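Local coordinates for SdbC (Legionella pneumophila subsp. pneumophila, PDB 4KSN), which is a bacterial effector protein of unknown molecular function, represented here by its C-terminal domain, at residues S43-Q46 with E52-R55; Y19-G22 with Y26-F29. The protein carries 1 engineered substitution. All coordinates share one frame; numbering follows the deposited sequence.

Interaction 1 (S43-Q46 with E52-R55). Engineered in segment 52-55: Met-53 (natural residue Leu).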
ATOM      1  N   SER A  43       7.227   1.807 -14.097  1.00 34.95           N
ATOM      2  CA  SER A  43       7.717   2.165 -15.422  1.00 33.44           C
ATOM      3  C   SER A  43       8.906   1.299 -15.760  1.00 31.92           C
ATOM      4  O   SER A  43       9.312   0.441 -14.994  1.00 30.43           O
ATOM      5  CB  SER A  43       8.070   3.641 -15.501  1.00 35.01           C
ATOM      6  OG  SER A  43       9.208   4.001 -14.737  1.00 32.61           O
ATOM      7  N   HIS A  44       9.417   1.449 -16.976  1.00 31.16           N
ATOM      8  CA  HIS A  44      10.539   0.560 -17.384  1.00 32.58           C
ATOM      9  C   HIS A  44      11.770   0.709 -16.474  1.00 30.49           C
ATOM     10  O   HIS A  44      12.218   1.820 -16.221  1.00 34.50           O
ATOM     11  CB  HIS A  44      10.905   0.882 -18.852  1.00 34.63           C
ATOM     12  CG  HIS A  44      11.582  -0.255 -19.555  1.00 37.80           C
ATOM     13  ND1 HIS A  44      12.719  -0.869 -19.067  1.00 36.60           N
ATOM     14  CD2 HIS A  44      11.247  -0.920 -20.683  1.00 40.73           C
ATOM     15  CE1 HIS A  44      13.058  -1.861 -19.869  1.00 40.00           C
ATOM     16  NE2 HIS A  44      12.178  -1.914 -20.852  1.00 38.34           N
ATOM     17  N   PRO A  45      12.344  -0.407 -15.997  1.00 32.50           N
ATOM     18  CA  PRO A  45      13.503  -0.341 -15.153  1.00 34.27           C
ATOM     19  C   PRO A  45      14.811   0.060 -15.934  1.00 37.31           C
ATOM     20  O   PRO A  45      15.770   0.457 -15.302  1.00 34.60           O
ATOM     21  CB  PRO A  45      13.645  -1.781 -14.637  1.00 36.27           C
ATOM     22  CG  PRO A  45      12.936  -2.625 -15.609  1.00 34.58           C
ATOM     23  CD  PRO A  45      11.867  -1.789 -16.183  1.00 33.74           C
ATOM     24  N   GLN A  46      14.777  -0.022 -17.264  1.00 36.52           N
ATOM     25  CA  GLN A  46      15.982   0.224 -18.085  1.00 40.05           C
ATOM     26  C   GLN A  46      15.820   1.317 -19.109  1.00 40.29           C
ATOM     27  O   GLN A  46      16.727   1.509 -19.943  1.00 41.22           O
ATOM     28  CB  GLN A  46      16.361  -1.087 -18.819  1.00 38.94           C
ATOM     29  CG  GLN A  46      16.733  -2.215 -17.906  1.00 42.07           C
ATOM     30  CD  GLN A  46      17.175  -3.444 -18.699  1.00 44.98           C
ATOM     31  OE1 GLN A  46      16.491  -3.884 -19.640  1.00 45.83           O
ATOM     32  NE2 GLN A  46      18.297  -4.004 -18.310  1.00 50.39           N
ATOM     33  N   GLU A  52       3.698   3.412 -18.603  1.00 39.84           N
ATOM     34  CA  GLU A  52       3.404   2.425 -17.567  1.00 42.11           C
ATOM     35  C   GLU A  52       3.801   1.009 -17.951  1.00 43.44           C
ATOM     36  O   GLU A  52       3.530   0.542 -19.053  1.00 41.20           O
ATOM     37  CB  GLU A  52       1.913   2.485 -17.201  1.00 47.54           C
ATOM     38  CG  GLU A  52       1.596   1.727 -15.924  1.00 52.54           C
ATOM     39  CD  GLU A  52       0.103   1.609 -15.638  1.00 58.74           C
ATOM     40  OE1 GLU A  52      -0.703   2.453 -16.124  1.00 62.23           O
ATOM     41  OE2 GLU A  52      -0.241   0.682 -14.886  1.00 57.97           O
HETATM   42  N   MSE A  53       4.446   0.322 -17.022  1.00 41.66           N
HETATM   43  CA  MSE A  53       4.851  -1.065 -17.216  1.00 44.23           C
HETATM   44  C   MSE A  53       4.486  -1.837 -15.964  1.00 44.01           C
HETATM   45  O   MSE A  53       5.317  -2.026 -15.071  1.00 39.50           O
HETATM   46  CB  MSE A  53       6.339  -1.218 -17.459  1.00 46.22           C
HETATM   47  CG  MSE A  53       6.749  -0.668 -18.801  1.00 55.11           C
HETATM   48 SE   MSE A  53       7.655  -2.101 -19.760  0.65 80.78          SE
HETATM   49  CE  MSE A  53       8.772  -2.795 -18.378  1.00 45.00           C
ATOM     50  N   PRO A  54       3.220  -2.277 -15.872  1.00 44.86           N
ATOM     51  CA  PRO A  54       2.699  -2.851 -14.631  1.00 44.86           C
ATOM     52  C   PRO A  54       3.518  -4.050 -14.148  1.00 39.10           C
ATOM     53  O   PRO A  54       4.014  -4.806 -14.958  1.00 39.65           O
ATOM     54  CB  PRO A  54       1.291  -3.305 -15.024  1.00 46.60           C
ATOM     55  CG  PRO A  54       0.940  -2.430 -16.202  1.00 49.52           C
ATOM     56  CD  PRO A  54       2.232  -2.353 -16.960  1.00 47.40           C
ATOM     57  N   ARG A  55       3.662  -4.162 -12.843  1.00 39.78           N
ATOM     58  CA  ARG A  55       4.336  -5.277 -12.193  1.00 36.98           C
ATOM     59  C   ARG A  55       3.286  -6.355 -11.747  1.00 39.34           C
ATOM     60  O   ARG A  55       2.165  -6.009 -11.407  1.00 36.54           O
ATOM     61  CB  ARG A  55       5.076  -4.726 -10.979  1.00 39.33           C
ATOM     62  CG  ARG A  55       6.199  -3.709 -11.323  1.00 43.01           C
ATOM     63  CD  ARG A  55       7.142  -4.170 -12.407  1.00 43.46           C
ATOM     64  NE  ARG A  55       8.413  -3.415 -12.358  1.00 44.92           N
ATOM     65  CZ  ARG A  55       8.680  -2.313 -13.065  1.00 42.77           C
ATOM     66  NH1 ARG A  55       7.825  -1.797 -13.960  1.00 37.06           N
ATOM     67  NH2 ARG A  55       9.862  -1.730 -12.897  1.00 47.45           N
TER
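The backbone carbonyl of Ser-43 is gripped by both terminal nitrogens of Arg-55, an example of how one guanidinium can tie together two irregular loop segments. Arg-55 NH1 lies 2.9 Å from Ser-43 O and Arg-55 NH2 3.1 Å from the same oxygen, which stays within the guanidinium plane. NH2 approaches almost in line with the C=O bond, whereas NH1 comes from above the carbonyl plane. Arg-55 NH1 also bonds to Met-53 O at 2.8 Å, NH2 also bonds to Asn-38 of a fourth subunit, and together these bonds help to fix the rotation of the group. A bend at chi2 (-49°) brings the guanidinium back beside Met-53 O of its own segment. The close-packed apolar part is made by Met-53, an engineered residue present as selenomethionine. Met-53 CE sits over one face of the His-44 ring, 4.1 Å from the centroid, in a CH-pi contact, and also reaches Pro-45 CD at 3.9 Å. Within 43-46, His-44 ND1 accepts a bond from Gln-46 N at 2.9 Å; toward solvent, the exposed side chains of Gln-46 and Glu-52 take no part in the contact between the two segments. Ser-43 OG turns to Lys-18 of a third subunit, and Leu-23 of a second subunit packs on His-44 and Met-53. Both segments belong to the long connection from strand 26-33 to strand 62-71.

Interaction 2 (Y19-G22 with Y26-F29); sequences YDTG and YESF
Tyr-19 O receives two groups from the opposing strand: Glu-27 N donates a hydrogen bond at 3.0 Å, and Tyr-26 CA lies 3.2 Å away in a weaker CA-H...O contact. The setting is the end of a beta hairpin, strand 10-20 with strand 26-33, and it illustrates how backbone pairing sets the stage for side-chain packing. Tyr-19 N returns a bond to Glu-27 O, completing an antiparallel hydrogen-bonded pair; Asp-20 and Tyr-26 form the next, non-hydrogen-bonded pair, with their side chains on the other face of the sheet. On the Tyr-19 face, chi1 of 65° sets Tyr-19 CG between its own backbone N and carbonyl carbon, and the ring reaches over Glu-27. Glu-27 CB lies over one face of the Tyr-19 ring, 4.0 Å from its centroid and offset toward the rim, a CH-pi contact. Phe-29 CE1 meets Tyr-19 CE2 at 3.5 Å, the two side chains crossing at a slant. The buried polar ends are satisfied by a second subunit: Leu-57 O of that chain takes a hydrogen bond from Tyr-19 OH, while Glu-27 OE1 is held by Arg-55 and Tyr-33 of the same neighbour and OE2 by its Leu-57 N. Where the strand gives way to the turn, Thr-21 OG1 bonds to Val-25 O and Leu-23 N, and Thr-21 CG2 presses on Glu-27 CG at 3.4 Å.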
ATOM      1  N   TYR A  19       5.891 -22.983 -15.609  1.00 34.95           N
ATOM      2  CA  TYR A  19       7.140 -22.837 -16.374  1.00 36.72           C
ATOM      3  C   TYR A  19       7.723 -24.214 -16.732  1.00 38.94           C
ATOM      4  O   TYR A  19       7.619 -25.175 -15.998  1.00 38.84           O
ATOM      5  CB  TYR A  19       8.171 -21.975 -15.646  1.00 38.00           C
ATOM      6  CG  TYR A  19       8.698 -22.555 -14.358  1.00 35.97           C
ATOM      7  CD1 TYR A  19       9.827 -23.366 -14.334  1.00 36.73           C
ATOM      8  CD2 TYR A  19       8.093 -22.246 -13.134  1.00 34.51           C
ATOM      9  CE1 TYR A  19      10.294 -23.934 -13.137  1.00 36.10           C
ATOM     10  CE2 TYR A  19       8.563 -22.764 -11.953  1.00 34.69           C
ATOM     11  CZ  TYR A  19       9.669 -23.573 -11.933  1.00 34.40           C
ATOM     12  OH  TYR A  19      10.103 -24.055 -10.764  1.00 35.14           O
ATOM     13  N   ASP A  20       8.272 -24.291 -17.929  1.00 46.89           N
ATOM     14  CA  ASP A  20       8.919 -25.515 -18.402  1.00 48.88           C
ATOM     15  C   ASP A  20      10.295 -25.559 -17.743  1.00 46.90           C
ATOM     16  O   ASP A  20      11.020 -24.553 -17.721  1.00 50.41           O
ATOM     17  CB  ASP A  20       9.017 -25.467 -19.931  1.00 51.68           C
ATOM     18  CG  ASP A  20       9.909 -26.573 -20.510  1.00 55.72           C
ATOM     19  OD1 ASP A  20       9.731 -27.756 -20.156  1.00 60.08           O
ATOM     20  OD2 ASP A  20      10.775 -26.195 -21.307  1.00 59.05           O
ATOM     21  N   THR A  21      10.588 -26.690 -17.140  1.00 54.62           N
ATOM     22  CA  THR A  21      11.871 -26.898 -16.458  1.00 61.70           C
ATOM     23  C   THR A  21      13.058 -27.017 -17.437  1.00 68.10           C
ATOM     24  O   THR A  21      14.091 -26.343 -17.277  1.00 71.46           O
ATOM     25  CB  THR A  21      11.786 -28.151 -15.603  1.00 58.57           C
ATOM     26  OG1 THR A  21      11.335 -29.264 -16.399  1.00 61.82           O
ATOM     27  CG2 THR A  21      10.787 -27.910 -14.450  1.00 57.50           C
ATOM     28  N   GLY A  22      12.870 -27.822 -18.476  1.00 73.36           N
ATOM     29  CA  GLY A  22      13.953 -28.134 -19.423  1.00 74.97           C
ATOM     30  C   GLY A  22      14.228 -29.611 -19.380  1.00 79.63           C
ATOM     31  O   GLY A  22      15.153 -30.108 -20.028  1.00 86.29           O
ATOM     32  N   TYR A  26       6.611 -29.461 -16.675  1.00 48.14           N
ATOM     33  CA  TYR A  26       6.384 -28.069 -16.208  1.00 43.60           C
ATOM     34  C   TYR A  26       5.941 -28.064 -14.738  1.00 37.39           C
ATOM     35  O   TYR A  26       5.302 -28.980 -14.257  1.00 38.11           O
ATOM     36  CB  TYR A  26       5.370 -27.315 -17.099  1.00 42.40           C
ATOM     37  CG  TYR A  26       3.963 -27.856 -17.011  1.00 43.78           C
ATOM     38  CD1 TYR A  26       3.513 -28.890 -17.848  1.00 48.45           C
ATOM     39  CD2 TYR A  26       3.039 -27.307 -16.104  1.00 42.81           C
ATOM     40  CE1 TYR A  26       2.215 -29.391 -17.738  1.00 46.71           C
ATOM     41  CE2 TYR A  26       1.754 -27.802 -15.994  1.00 45.64           C
ATOM     42  CZ  TYR A  26       1.335 -28.836 -16.829  1.00 45.62           C
ATOM     43  OH  TYR A  26       0.038 -29.275 -16.666  1.00 45.41           O
ATOM     44  N   GLU A  27       6.221 -26.926 -14.065  1.00 36.99           N
ATOM     45  CA  GLU A  27       5.952 -26.784 -12.653  1.00 34.97           C
ATOM     46  C   GLU A  27       4.922 -25.703 -12.536  1.00 31.08           C
ATOM     47  O   GLU A  27       4.965 -24.759 -13.330  1.00 30.97           O
ATOM     48  CB  GLU A  27       7.223 -26.372 -11.879  1.00 37.03           C
ATOM     49  CG  GLU A  27       8.412 -27.332 -12.037  1.00 41.53           C
ATOM     50  CD  GLU A  27       8.183 -28.640 -11.365  1.00 38.61           C
ATOM     51  OE1 GLU A  27       7.017 -29.052 -11.059  1.00 37.45           O
ATOM     52  OE2 GLU A  27       9.210 -29.282 -11.062  1.00 43.51           O
ATOM     53  N   SER A  28       4.030 -25.856 -11.565  1.00 32.04           N
ATOM     54  CA  SER A  28       2.917 -24.953 -11.376  1.00 31.99           C
ATOM     55  C   SER A  28       2.880 -24.507  -9.939  1.00 29.93           C
ATOM     56  O   SER A  28       3.070 -25.327  -9.035  1.00 30.97           O
ATOM     57  CB  SER A  28       1.607 -25.708 -11.651  1.00 32.40           C
ATOM     58  OG  SER A  28       1.566 -26.252 -12.977  1.00 36.10           O
ATOM     59  N   PHE A  29       2.502 -23.235  -9.739  1.00 29.06           N
ATOM     60  CA  PHE A  29       2.531 -22.639  -8.407  1.00 26.75           C
ATOM     61  C   PHE A  29       1.374 -21.642  -8.367  1.00 26.56           C
ATOM     62  O   PHE A  29       1.037 -21.036  -9.400  1.00 27.57           O
ATOM     63  CB  PHE A  29       3.802 -21.853  -8.216  1.00 27.62           C
ATOM     64  CG  PHE A  29       5.065 -22.669  -8.048  1.00 27.52           C
ATOM     65  CD1 PHE A  29       5.823 -23.040  -9.133  1.00 28.89           C
ATOM     66  CD2 PHE A  29       5.541 -22.961  -6.791  1.00 28.16           C
ATOM     67  CE1 PHE A  29       6.963 -23.765  -8.962  1.00 29.17           C
ATOM     68  CE2 PHE A  29       6.715 -23.645  -6.608  1.00 32.42           C
ATOM     69  CZ  PHE A  29       7.428 -24.078  -7.711  1.00 30.91           C
TER

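Overall arrangement
Within one chain the two contacts are far apart: their centres are 25 Å from each other, their nearest atoms about 15 Å, and they lie on opposite sides of the chain's centre. They follow one another in sequence, the hairpin end of interaction 2 closing before the long loop of interaction 1 opens. The assembly relates them more closely, for the Glu-27 of interaction 2 is paired with the Arg-55 of interaction 1 in a second subunit. Contacts far apart inside the monomer thus come together across a subunit boundary, interaction 2 of one chain against interaction 1 of another, where Phe-29 also carries the antiparallel sheet into the neighbouring chain.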